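Local atomic coordinates of alpha-galactosidase (Thermus thermophilus, PDB entry 6LCJ), a protein that probably releases terminal alpha-linked galactose from galactosides by hydrolysis, as a hexameric glycoside hydrolase of family GH36. Residues E[299-304]-E[334-339]. Residues are numbered along the deposited sequence; the frame is centred on the assembly and turned at random.
Sequences DYLKLD and AYLLFC
The carbonyl oxygen of Asp299 is gripped twice. Tyr335 N donates to Asp299 O at 2.9 Å, and Arg229 NH2 hydrogen-bonds to the same oxygen. Four more backbone bonds follow. Leu301 N gives to Tyr335 O and Leu337 N to Leu301 O, then Leu303 N to Leu337 O and Cys339 N to Leu303 O. This is a parallel pairing, with the strand axes 4.8 Å apart at closest approach. Tyr300 and Tyr335 run alongside each other on one face. Their planes are 3° apart, but the rings are offset so far that little of one covers the other, and CE2 of Tyr300 meets CD1 of Tyr335 at 3.5 Å. The hydroxyl oxygen OH of Tyr300 reaches CD2 of Leu337 at 3.7 Å, while Tyr335 OH is hydrogen-bonded to His398 ND1. An alanine in place of Tyr300 is likely to open a gap beside the Tyr335 ring and Leu337. The two strands and helix 317-331 form a right-handed beta-alpha-beta unit of the TIM barrel, and the tyrosines face the barrel interior. Lys302 shares that side. Lys302 CG lies beside Leu337 CD2 at 3.8 Å, and the extended chain beyond it brings NZ to a salt bridge with Asp196. On the helix-covered face, chi1 of -61° sets Leu336 CG anti to its carbonyl carbon, with Leu336 CD2 3.7 Å from Leu301 CB and 4.0 Å from Leu303 CD1. Past the strand ends, Asp304 OD1 is 3.1 Å from Cys339 SG, and Asp304 OD2 accepts a bond from Trp233 NE1.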
loop_
_atom_site.group_PDB
_atom_site.type_symbol
_atom_site.label_atom_id
_atom_site.label_comp_id
_atom_site.label_asym_id
_atom_site.label_seq_id
_atom_site.Cartn_x
_atom_site.Cartn_y
_atom_site.Cartn_z
ATOM N N ASP E 299 20.587 -46.130 -28.020
ATOM C CA ASP E 299 19.417 -46.830 -27.485
ATOM C C ASP E 299 19.245 -46.626 -25.976
ATOM O O ASP E 299 18.500 -47.369 -25.332
ATOM C CB ASP E 299 19.488 -48.320 -27.813
ATOM C CG ASP E 299 20.719 -48.988 -27.226
ATOM O OD1 ASP E 299 21.692 -48.278 -26.899
ATOM O OD2 ASP E 299 20.713 -50.232 -27.103
ATOM N N TYR E 300 19.939 -45.648 -25.400
ATOM C CA TYR E 300 19.710 -45.183 -24.039
ATOM C C TYR E 300 19.504 -43.677 -24.133
ATOM O O TYR E 300 20.379 -42.963 -24.630
ATOM C CB TYR E 300 20.896 -45.554 -23.130
ATOM C CG TYR E 300 20.808 -45.123 -21.674
ATOM C CD1 TYR E 300 20.933 -43.787 -21.307
ATOM C CD2 TYR E 300 20.638 -46.064 -20.661
ATOM C CE1 TYR E 300 20.868 -43.399 -19.980
ATOM C CE2 TYR E 300 20.575 -45.688 -19.322
ATOM C CZ TYR E 300 20.694 -44.356 -18.993
ATOM O OH TYR E 300 20.621 -43.975 -17.680
ATOM N N LEU E 301 18.335 -43.197 -23.719
ATOM C CA LEU E 301 17.979 -41.792 -23.898
ATOM C C LEU E 301 17.627 -41.161 -22.562
ATOM O O LEU E 301 16.834 -41.718 -21.795
ATOM C CB LEU E 301 16.810 -41.639 -24.866
ATOM C CG LEU E 301 17.047 -42.222 -26.258
ATOM C CD1 LEU E 301 15.779 -42.076 -27.118
ATOM C CD2 LEU E 301 18.255 -41.540 -26.899
ATOM N N LYS E 302 18.227 -40.014 -22.282
ATOM C CA LYS E 302 17.911 -39.237 -21.090
ATOM C C LYS E 302 17.018 -38.084 -21.527
ATOM O O LYS E 302 17.476 -37.130 -22.169
ATOM C CB LYS E 302 19.177 -38.749 -20.390
ATOM C CG LYS E 302 18.936 -37.995 -19.084
ATOM C CD LYS E 302 20.264 -37.665 -18.394
ATOM C CE LYS E 302 20.112 -36.654 -17.251
ATOM N NZ LYS E 302 21.434 -36.313 -16.607
ATOM N N LEU E 303 15.741 -38.198 -21.210
ATOM C CA LEU E 303 14.750 -37.208 -21.586
ATOM C C LEU E 303 14.551 -36.310 -20.381
ATOM O O LEU E 303 14.138 -36.777 -19.316
ATOM C CB LEU E 303 13.448 -37.889 -22.013
ATOM C CG LEU E 303 13.657 -38.924 -23.124
ATOM C CD1 LEU E 303 12.335 -39.584 -23.549
ATOM C CD2 LEU E 303 14.354 -38.269 -24.323
ATOM N N ASP E 304 14.878 -35.040 -20.539
ATOM C CA ASP E 304 15.030 -34.135 -19.421
ATOM C C ASP E 304 14.003 -33.018 -19.507
ATOM O O ASP E 304 13.413 -32.777 -20.565
ATOM C CB ASP E 304 16.438 -33.545 -19.396
ATOM C CG ASP E 304 16.913 -33.195 -17.989
ATOM O OD1 ASP E 304 16.093 -33.119 -17.035
ATOM O OD2 ASP E 304 18.138 -32.989 -17.858
ATOM N N ALA E 334 14.252 -49.377 -26.404
ATOM C CA ALA E 334 15.318 -48.532 -25.910
ATOM C C ALA E 334 15.055 -48.179 -24.452
ATOM O O ALA E 334 13.931 -48.309 -23.948
ATOM C CB ALA E 334 15.436 -47.272 -26.758
ATOM N N TYR E 335 16.121 -47.779 -23.760
ATOM C CA TYR E 335 16.044 -47.405 -22.351
ATOM C C TYR E 335 15.731 -45.917 -22.257
ATOM O O TYR E 335 16.501 -45.086 -22.753
ATOM C CB TYR E 335 17.355 -47.709 -21.622
ATOM C CG TYR E 335 17.214 -47.712 -20.111
ATOM C CD1 TYR E 335 17.216 -46.519 -19.392
ATOM C CD2 TYR E 335 17.059 -48.899 -19.405
ATOM C CE1 TYR E 335 17.078 -46.512 -18.016
ATOM C CE2 TYR E 335 16.919 -48.900 -18.033
ATOM C CZ TYR E 335 16.930 -47.702 -17.341
ATOM O OH TYR E 335 16.790 -47.689 -15.976
ATOM N N LEU E 336 14.623 -45.577 -21.610
ATOM C CA LEU E 336 14.283 -44.179 -21.379
ATOM C C LEU E 336 14.475 -43.858 -19.902
ATOM O O LEU E 336 13.853 -44.485 -19.029
ATOM C CB LEU E 336 12.856 -43.870 -21.829
ATOM C CG LEU E 336 12.619 -44.106 -23.314
ATOM C CD1 LEU E 336 11.186 -43.769 -23.662
ATOM C CD2 LEU E 336 13.611 -43.306 -24.151
ATOM N N LEU E 337 15.371 -42.915 -19.633
ATOM C CA LEU E 337 15.569 -42.350 -18.312
ATOM C C LEU E 337 14.826 -41.024 -18.270
ATOM O O LEU E 337 15.151 -40.113 -19.041
ATOM C CB LEU E 337 17.054 -42.139 -18.021
ATOM C CG LEU E 337 17.329 -41.400 -16.702
ATOM C CD1 LEU E 337 17.004 -42.287 -15.506
ATOM C CD2 LEU E 337 18.760 -40.918 -16.627
ATOM N N PHE E 338 13.821 -40.927 -17.394
ATOM C CA PHE E 338 13.022 -39.709 -17.246
ATOM C C PHE E 338 13.656 -38.794 -16.208
ATOM O O PHE E 338 13.956 -39.233 -15.090
ATOM C CB PHE E 338 11.583 -40.031 -16.825
ATOM C CG PHE E 338 10.685 -40.493 -17.958
ATOM C CD1 PHE E 338 11.209 -41.135 -19.078
ATOM C CD2 PHE E 338 9.311 -40.319 -17.882
ATOM C CE1 PHE E 338 10.383 -41.590 -20.090
ATOM C CE2 PHE E 338 8.475 -40.767 -18.901
ATOM C CZ PHE E 338 9.013 -41.402 -20.003
ATOM N N CYS E 339 13.825 -37.521 -16.565
ATOM C CA CYS E 339 14.448 -36.536 -15.691
ATOM C C CYS E 339 13.606 -35.263 -15.691
ATOM O O CYS E 339 12.971 -34.927 -16.693
ATOM C CB CYS E 339 15.913 -36.239 -16.143
ATOM S SG CYS E 339 16.929 -35.256 -14.929
#